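Local structure of devB protein (Vibrio cholerae O1 biovar eltor str. N16961, 1Y89) at residues T205-A208 against E209-P212; S175-A178 against K179-Q182; Y81-A84 against N85-F89. The protein probably hydrolyses 6-phosphogluconolactone to 6-phosphogluconate in the pentose phosphate pathway. All blocks are in the same frame, centred on the assembly; numbering follows the deposited sequence.

How the contacts relate
Along the chain contact 3 comes first, on helix 80-89 after strand 62-70, then contact 2, where strand 172-176 gives way to helix 178-183, and last contact 1, in the loop between helices 197-205 and 214-217. None touches another. Contacts 1 and 2 have centres about 20 Å apart, contacts 2 and 3 about 23 Å and contacts 1 and 3 about 35 Å. Contact 2 lies deepest, about 10 Å from the chain's centre, starting on a strand of the large mixed sheet, and contact 3 lies across that centre from both others. Together they sample a buried strand-helix junction, a partly buried helix and a surface turn of one alpha/beta fold.

Contact 1 of 3, residues T205-A208 against E209-P212; sequences TTPA and EQLP
Thr206 and Leu211 meet because their first torsions turn methyl groups inward: Thr206 holds CG2 anti to its backbone N (chi1 -44°), and Leu211 holds CG beside its own N (chi1 -68°). The leucine runs obliquely past the threonine, with Thr206 CG2 3.8 Å from Leu211 CD2 and equally 3.8 Å from Gln210 CB, whose side chain crosses it at about a right angle. The branched threonine suits this place, since its methyl packs on the turn while its OG1, on the other branch, bonds to Gln202 O in the preceding helix. Between these residues the chain folds into a short 3-10 turn, with Gln210 N donating to Pro207 O at 2.9 Å and Leu211 N to Ala208 O at 3.1 Å, both i to i+3 bonds. Pro207, just before the 3-10 segment, has its phi restrained by the ring and supplies the first acceptor. Its ring lies alongside the extended Gln210 chain, Pro207 CG 3.7 Å from Gln210 NE2, and on the exposed surface Glu209, bent at chi2, brings OE1 to 3.7 Å from Pro207 CB. One water accepts from Ala208 N at 2.9 Å and reaches Glu209 OE2 weakly. The turn leads from the end of helix 197-205 towards helix 214-217, where Lys217 NZ bonds to the carbonyl oxygens of Ala208 and Leu211 and so ties the loop to the next helix.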
ATOM      1  N   THR A 205      10.395  15.524   2.430  1.00 24.37           N
ATOM      2  CA  THR A 205      10.967  16.443   1.434  1.00 24.85           C
ATOM      3  C   THR A 205      12.485  16.558   1.484  1.00 25.13           C
ATOM      4  O   THR A 205      13.093  17.189   0.628  1.00 25.31           O
ATOM      5  CB  THR A 205      10.353  17.865   1.586  1.00 25.22           C
ATOM      6  OG1 THR A 205      10.604  18.349   2.912  1.00 24.81           O
ATOM      7  CG2 THR A 205       8.847  17.832   1.345  1.00 25.56           C
ATOM      8  N   THR A 206      13.095  15.953   2.497  1.00 25.84           N
ATOM      9  CA  THR A 206      14.537  16.089   2.723  1.00 26.27           C
ATOM     10  C   THR A 206      15.254  14.742   2.674  1.00 26.04           C
ATOM     11  O   THR A 206      14.810  13.794   3.311  1.00 26.22           O
ATOM     12  CB  THR A 206      14.802  16.697   4.093  1.00 26.66           C
ATOM     13  OG1 THR A 206      13.898  17.794   4.304  1.00 27.52           O
ATOM     14  CG2 THR A 206      16.287  17.133   4.227  1.00 26.90           C
ATOM     15  N   PRO A 207      16.365  14.657   1.928  1.00 26.56           N
ATOM     16  CA  PRO A 207      17.132  13.408   1.937  1.00 26.73           C
ATOM     17  C   PRO A 207      17.512  12.991   3.363  1.00 26.89           C
ATOM     18  O   PRO A 207      17.888  13.844   4.193  1.00 25.89           O
ATOM     19  CB  PRO A 207      18.380  13.754   1.109  1.00 26.75           C
ATOM     20  CG  PRO A 207      17.894  14.839   0.175  1.00 27.45           C
ATOM     21  CD  PRO A 207      16.952  15.664   1.013  1.00 26.58           C
ATOM     22  N   ALA A 208      17.383  11.691   3.641  1.00 27.25           N
ATOM     23  CA  ALA A 208      17.600  11.158   4.995  1.00 27.95           C
ATOM     24  C   ALA A 208      18.972  11.491   5.562  1.00 28.51           C
ATOM     25  O   ALA A 208      19.100  11.669   6.772  1.00 28.21           O
ATOM     26  CB  ALA A 208      17.362   9.665   5.037  1.00 27.77           C
ATOM     27  N   GLU A 209      19.985  11.604   4.695  1.00 29.43           N
ATOM     28  CA  GLU A 209      21.357  11.916   5.138  1.00 30.99           C
ATOM     29  C   GLU A 209      21.463  13.328   5.694  1.00 30.76           C
ATOM     30  O   GLU A 209      22.392  13.643   6.450  1.00 31.07           O
ATOM     31  CB  GLU A 209      22.395  11.737   4.010  1.00 32.28           C
ATOM     32  CG  GLU A 209      22.123  10.566   3.075  1.00 36.49           C
ATOM     33  CD  GLU A 209      21.173  10.939   1.931  1.00 41.79           C
ATOM     34  OE1 GLU A 209      21.526  11.862   1.132  1.00 44.78           O
ATOM     35  OE2 GLU A 209      20.091  10.306   1.834  1.00 40.01           O
ATOM     36  N   GLN A 210      20.526  14.183   5.310  1.00 30.01           N
ATOM     37  CA  GLN A 210      20.518  15.560   5.797  1.00 30.39           C
ATOM     38  C   GLN A 210      19.659  15.738   7.048  1.00 29.35           C
ATOM     39  O   GLN A 210      19.552  16.844   7.573  1.00 29.87           O
ATOM     40  CB  GLN A 210      20.036  16.513   4.703  1.00 30.01           C
ATOM     41  CG  GLN A 210      20.906  16.533   3.446  1.00 31.39           C
ATOM     42  CD  GLN A 210      20.350  17.485   2.407  1.00 33.61           C
ATOM     43  OE1 GLN A 210      19.696  18.486   2.748  1.00 37.90           O
ATOM     44  NE2 GLN A 210      20.608  17.190   1.126  1.00 36.01           N
ATOM     45  N   LEU A 211      19.071  14.650   7.532  1.00 27.79           N
ATOM     46  CA  LEU A 211      18.181  14.710   8.693  1.00 27.47           C
ATOM     47  C   LEU A 211      18.746  13.924   9.878  1.00 28.11           C
ATOM     48  O   LEU A 211      19.298  12.833   9.698  1.00 28.71           O
ATOM     49  CB  LEU A 211      16.793  14.136   8.328  1.00 26.45           C
ATOM     50  CG  LEU A 211      15.925  14.920   7.340  1.00 25.76           C
ATOM     51  CD1 LEU A 211      14.630  14.153   7.074  1.00 23.87           C
ATOM     52  CD2 LEU A 211      15.633  16.340   7.857  1.00 24.24           C
ATOM     53  N   PRO A 212      18.608  14.462  11.093  1.00 28.03           N
ATOM     54  CA  PRO A 212      19.113  13.727  12.247  1.00 28.33           C
ATOM     55  C   PRO A 212      18.113  12.653  12.762  1.00 28.20           C
ATOM     56  O   PRO A 212      18.401  11.970  13.749  1.00 31.06           O
ATOM     57  CB  PRO A 212      19.338  14.838  13.275  1.00 29.06           C
ATOM     58  CG  PRO A 212      18.258  15.838  12.965  1.00 28.31           C
ATOM     59  CD  PRO A 212      18.006  15.755  11.471  1.00 28.57           C
TER
HETATM   60  O   HOH W   1      16.681   9.992   1.383  1.00 44.68           O

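Contact 2 of 3, residues S175-A178 against K179-Q182; sequences SKTA and KVLQ
Lys176 and Thr177 on one side and Lys179 to Gln182 on the other form a strand-to-helix junction, with Thr177 at the N-cap of helix 178-183. Lys179 CB lies beside Thr177 OG1 at 3.7 Å, the two side chains pointing the same way; that hydroxyl bonds to Asn159 O, and the long extended lysine carries its NZ to Ala158 O. Val180 comes next, its N making a weak bond to Thr177 O. With CG1 anti to the backbone N (chi1 177°), it sets that methyl 3.6 Å from Lys176 CD, crossing the lysine chain at about a right angle. Leu181 adds CD1 to the same methylenes, 3.7 Å from Lys176 CD, while its N makes a second, weak but straight bond to Thr177 O. A lysine suits this buried place because its long apolar shaft packs against valine and leucine while its NZ goes on to Ser34 OG and the charge meets the Phe132 ring in a cation-pi contact. Gln182 makes the next i to i+4 bond and the first of normal strength: its N donates to Ala178 O at 2.9 Å, nearly straight at 164°, and its CG lies 3.2 Å from that same Ala178 O.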
ATOM      1  N   SER A 175      15.699  -1.299  24.023  1.00 20.14           N
ATOM      2  CA  SER A 175      15.222  -1.097  22.673  1.00 20.31           C
ATOM      3  C   SER A 175      15.784  -2.126  21.722  1.00 20.84           C
ATOM      4  O   SER A 175      16.920  -2.570  21.896  1.00 21.04           O
ATOM      5  CB  SER A 175      15.640   0.285  22.178  1.00 20.46           C
ATOM      6  OG  SER A 175      15.037   0.608  20.924  1.00 20.37           O
ATOM      7  N   LYS A 176      15.014  -2.477  20.698  1.00 20.01           N
ATOM      8  CA  LYS A 176      15.622  -3.083  19.510  1.00 20.90           C
ATOM      9  C   LYS A 176      16.666  -2.124  18.958  1.00 21.07           C
ATOM     10  O   LYS A 176      16.507  -0.898  19.098  1.00 21.27           O
ATOM     11  CB  LYS A 176      14.571  -3.291  18.414  1.00 20.50           C
ATOM     12  CG  LYS A 176      13.646  -4.483  18.671  1.00 20.14           C
ATOM     13  CD  LYS A 176      12.775  -4.744  17.397  1.00 21.03           C
ATOM     14  CE  LYS A 176      11.895  -6.012  17.494  1.00 22.78           C
ATOM     15  NZ  LYS A 176      10.958  -6.098  18.656  1.00 20.71           N
ATOM     16  N   THR A 177      17.724  -2.660  18.332  1.00 20.66           N
ATOM     17  CA  THR A 177      18.661  -1.810  17.611  1.00 20.70           C
ATOM     18  C   THR A 177      18.168  -1.579  16.181  1.00 20.86           C
ATOM     19  O   THR A 177      17.257  -2.288  15.708  1.00 20.28           O
ATOM     20  CB  THR A 177      20.045  -2.458  17.520  1.00 21.07           C
ATOM     21  OG1 THR A 177      19.908  -3.756  16.916  1.00 20.38           O
ATOM     22  CG2 THR A 177      20.664  -2.559  18.917  1.00 18.75           C
ATOM     23  N   ALA A 178      18.785  -0.619  15.484  1.00 20.69           N
ATOM     24  CA  ALA A 178      18.418  -0.340  14.072  1.00 21.67           C
ATOM     25  C   ALA A 178      18.517  -1.611  13.199  1.00 22.13           C
ATOM     26  O   ALA A 178      17.698  -1.849  12.304  1.00 21.95           O
ATOM     27  CB  ALA A 178      19.306   0.761  13.500  1.00 20.47           C
ATOM     28  N   LYS A 179      19.533  -2.422  13.484  1.00 21.35           N
ATOM     29  CA  LYS A 179      19.784  -3.650  12.745  1.00 21.55           C
ATOM     30  C   LYS A 179      18.579  -4.580  12.708  1.00 21.31           C
ATOM     31  O   LYS A 179      18.277  -5.185  11.660  1.00 21.72           O
ATOM     32  CB  LYS A 179      20.963  -4.365  13.414  1.00 21.97           C
ATOM     33  CG  LYS A 179      21.250  -5.724  12.902  1.00 23.35           C
ATOM     34  CD  LYS A 179      22.509  -6.223  13.674  1.00 22.86           C
ATOM     35  CE  LYS A 179      22.950  -7.539  13.167  1.00 22.03           C
ATOM     36  NZ  LYS A 179      24.287  -7.977  13.759  1.00 20.60           N
ATOM     37  N   VAL A 180      17.900  -4.728  13.846  1.00 19.84           N
ATOM     38  CA  VAL A 180      16.710  -5.593  13.854  1.00 20.50           C
ATOM     39  C   VAL A 180      15.575  -4.982  12.997  1.00 20.70           C
ATOM     40  O   VAL A 180      14.880  -5.684  12.228  1.00 20.56           O
ATOM     41  CB  VAL A 180      16.232  -5.851  15.303  1.00 20.92           C
ATOM     42  CG1 VAL A 180      14.945  -6.681  15.315  1.00 20.24           C
ATOM     43  CG2 VAL A 180      17.393  -6.552  16.113  1.00 19.67           C
ATOM     44  N   LEU A 181      15.351  -3.675  13.134  1.00 20.68           N
ATOM     45  CA  LEU A 181      14.356  -3.032  12.251  1.00 21.36           C
ATOM     46  C   LEU A 181      14.652  -3.188  10.765  1.00 20.78           C
ATOM     47  O   LEU A 181      13.756  -3.480   9.967  1.00 20.46           O
ATOM     48  CB  LEU A 181      14.196  -1.538  12.586  1.00 22.38           C
ATOM     49  CG  LEU A 181      13.321  -1.131  13.756  1.00 24.65           C
ATOM     50  CD1 LEU A 181      13.558  -1.961  15.035  1.00 23.40           C
ATOM     51  CD2 LEU A 181      13.519   0.427  14.055  1.00 23.86           C
ATOM     52  N   GLN A 182      15.913  -3.003  10.396  1.00 20.99           N
ATOM     53  CA  GLN A 182      16.347  -3.123   9.014  1.00 21.96           C
ATOM     54  C   GLN A 182      16.202  -4.561   8.464  1.00 22.33           C
ATOM     55  O   GLN A 182      15.976  -4.752   7.260  1.00 22.09           O
ATOM     56  CB  GLN A 182      17.809  -2.647   8.913  1.00 21.49           C
ATOM     57  CG  GLN A 182      17.999  -1.137   9.150  1.00 21.65           C
ATOM     58  CD  GLN A 182      19.463  -0.754   9.439  1.00 24.30           C
ATOM     59  OE1 GLN A 182      20.230  -1.560   9.970  1.00 25.32           O
ATOM     60  NE2 GLN A 182      19.835   0.496   9.129  1.00 25.88           N
TER

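Contact 3 of 3, residues Y81-A84 against N85-F89; sequences YGEA and NALLF
Tyr81, Ala84 and Phe89 make the close-packed side of this helix. Phe89, its CG beside the backbone N (chi1 -51°), is turned back along the helix, and its CE2 lies 3.6 Å from Ala84 CB. The small alanine lets the ring come close to the helix backbone, with Ala84 C over one of its faces. Phe89 CD2 also meets Tyr81 CE1 at 3.9 Å; the two ring planes are inclined at 34°, an oblique aromatic pair. Asn85 borders the tyrosine from another direction: its CB makes a CH-pi contact over one face of the ring, 4.2 Å from the centroid, and its amide lies almost parallel to the ring plane. Both side chains have CG anti to the backbone N, which sends them the same way. The backbone below is alpha-helical, with i to i+4 bonds from Asn85, Ala86 and Leu87, until Ala84 O accepts two donors, Leu88 N at 2.8 Å and Phe89 N at 3.1 Å. They reach it from opposite faces of the carbonyl plane, and the second is the i to i+5 bond of a pi-type turn that widens the end of helix 80-89. Ala84 and Leu88 pack on Phe45 of helix 39-48, and Tyr81 and Phe89 rest on Ile99. The other side is more open. Leu87, partly exposed, bridges to it from Phe45 and runs beside Glu83, the acid's CG methylene lying 3.8 Å from Leu87 CD1 while its carboxylate suits the exposed surface. Near Gly82 a water donates to Gly82 O at 2.7 Å and accepts from Asn85 ND2.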
ATOM      1  N   TYR A  81       4.096  -2.710  27.740  1.00 21.47           N
ATOM      2  CA  TYR A  81       3.397  -3.987  27.940  1.00 22.21           C
ATOM      3  C   TYR A  81       2.157  -3.804  28.806  1.00 22.13           C
ATOM      4  O   TYR A  81       1.089  -4.328  28.492  1.00 21.47           O
ATOM      5  CB  TYR A  81       4.313  -5.056  28.593  1.00 22.15           C
ATOM      6  CG  TYR A  81       3.517  -6.206  29.161  1.00 22.60           C
ATOM      7  CD1 TYR A  81       3.111  -7.282  28.350  1.00 23.80           C
ATOM      8  CD2 TYR A  81       3.125  -6.208  30.508  1.00 22.64           C
ATOM      9  CE1 TYR A  81       2.351  -8.334  28.881  1.00 20.45           C
ATOM     10  CE2 TYR A  81       2.366  -7.247  31.038  1.00 22.96           C
ATOM     11  CZ  TYR A  81       1.970  -8.287  30.220  1.00 23.88           C
ATOM     12  OH  TYR A  81       1.235  -9.316  30.766  1.00 22.93           O
ATOM     13  N   GLY A  82       2.319  -3.075  29.911  1.00 22.46           N
ATOM     14  CA  GLY A  82       1.230  -2.863  30.877  1.00 23.53           C
ATOM     15  C   GLY A  82      -0.015  -2.289  30.207  1.00 23.47           C
ATOM     16  O   GLY A  82      -1.147  -2.737  30.473  1.00 22.11           O
ATOM     17  N   GLU A  83       0.173  -1.313  29.320  1.00 23.25           N
ATOM     18  CA  GLU A  83      -0.979  -0.758  28.593  1.00 24.59           C
ATOM     19  C   GLU A  83      -1.601  -1.736  27.545  1.00 23.50           C
ATOM     20  O   GLU A  83      -2.834  -1.838  27.425  1.00 22.90           O
ATOM     21  CB  GLU A  83      -0.623   0.595  27.973  1.00 25.37           C
ATOM     22  CG  GLU A  83      -1.782   1.261  27.273  1.00 33.88           C
ATOM     23  CD  GLU A  83      -1.736   2.789  27.414  1.00 42.52           C
ATOM     24  OE1 GLU A  83      -0.852   3.432  26.762  1.00 45.11           O
ATOM     25  OE2 GLU A  83      -2.576   3.319  28.192  1.00 43.44           O
ATOM     26  N   ALA A  84      -0.750  -2.450  26.804  1.00 22.31           N
ATOM     27  CA  ALA A  84      -1.194  -3.507  25.897  1.00 21.77           C
ATOM     28  C   ALA A  84      -1.971  -4.565  26.659  1.00 22.32           C
ATOM     29  O   ALA A  84      -3.010  -5.060  26.186  1.00 21.87           O
ATOM     30  CB  ALA A  84       0.025  -4.148  25.135  1.00 22.10           C
ATOM     31  N   ASN A  85      -1.488  -4.905  27.852  1.00 21.46           N
ATOM     32  CA  ASN A  85      -2.189  -5.875  28.654  1.00 21.88           C
ATOM     33  C   ASN A  85      -3.560  -5.370  29.176  1.00 21.64           C
ATOM     34  O   ASN A  85      -4.544  -6.106  29.130  1.00 21.37           O
ATOM     35  CB  ASN A  85      -1.309  -6.350  29.836  1.00 20.92           C
ATOM     36  CG  ASN A  85      -1.986  -7.458  30.641  1.00 23.80           C
ATOM     37  OD1 ASN A  85      -2.380  -8.496  30.100  1.00 24.31           O
ATOM     38  ND2 ASN A  85      -2.106  -7.246  31.930  1.00 26.79           N
ATOM     39  N   ALA A  86      -3.608  -4.148  29.699  1.00 21.21           N
ATOM     40  CA  ALA A  86      -4.867  -3.577  30.184  1.00 21.78           C
ATOM     41  C   ALA A  86      -5.896  -3.475  29.060  1.00 21.70           C
ATOM     42  O   ALA A  86      -7.081  -3.827  29.259  1.00 21.69           O
ATOM     43  CB  ALA A  86      -4.627  -2.217  30.812  1.00 23.00           C
ATOM     44  N   LEU A  87      -5.451  -3.074  27.870  1.00 20.06           N
ATOM     45  CA  LEU A  87      -6.413  -2.813  26.778  1.00 21.31           C
ATOM     46  C   LEU A  87      -6.757  -4.038  25.929  1.00 21.41           C
ATOM     47  O   LEU A  87      -7.857  -4.115  25.360  1.00 20.12           O
ATOM     48  CB  LEU A  87      -5.950  -1.667  25.866  1.00 20.93           C
ATOM     49  CG  LEU A  87      -5.810  -0.276  26.533  1.00 21.43           C
ATOM     50  CD1 LEU A  87      -5.138   0.698  25.511  1.00 23.09           C
ATOM     51  CD2 LEU A  87      -7.151   0.279  27.015  1.00 22.71           C
ATOM     52  N   LEU A  88      -5.795  -4.957  25.814  1.00 20.41           N
ATOM     53  CA  LEU A  88      -5.949  -6.109  24.918  1.00 21.11           C
ATOM     54  C   LEU A  88      -5.758  -7.462  25.587  1.00 20.60           C
ATOM     55  O   LEU A  88      -6.719  -8.268  25.663  1.00 19.45           O
ATOM     56  CB  LEU A  88      -5.011  -6.005  23.694  1.00 20.36           C
ATOM     57  CG  LEU A  88      -5.008  -7.196  22.718  1.00 20.93           C
ATOM     58  CD1 LEU A  88      -6.470  -7.482  22.181  1.00 18.90           C
ATOM     59  CD2 LEU A  88      -4.039  -6.937  21.546  1.00 22.02           C
ATOM     60  N   PHE A  89      -4.530  -7.757  26.031  1.00 20.51           N
ATOM     61  CA  PHE A  89      -4.237  -9.154  26.388  1.00 21.72           C
ATOM     62  C   PHE A  89      -5.179  -9.675  27.461  1.00 22.34           C
ATOM     63  O   PHE A  89      -5.610 -10.821  27.403  1.00 22.91           O
ATOM     64  CB  PHE A  89      -2.773  -9.371  26.833  1.00 20.91           C
ATOM     65  CG  PHE A  89      -1.770  -8.811  25.878  1.00 22.39           C
ATOM     66  CD1 PHE A  89      -1.968  -8.900  24.502  1.00 21.10           C
ATOM     67  CD2 PHE A  89      -0.609  -8.201  26.358  1.00 24.32           C
ATOM     68  CE1 PHE A  89      -1.026  -8.384  23.616  1.00 25.57           C
ATOM     69  CE2 PHE A  89       0.311  -7.675  25.481  1.00 24.02           C
ATOM     70  CZ  PHE A  89       0.097  -7.761  24.104  1.00 22.67           C
TER
HETATM   71  O   HOH W   2      -1.856  -4.063  32.715  1.00 31.28           O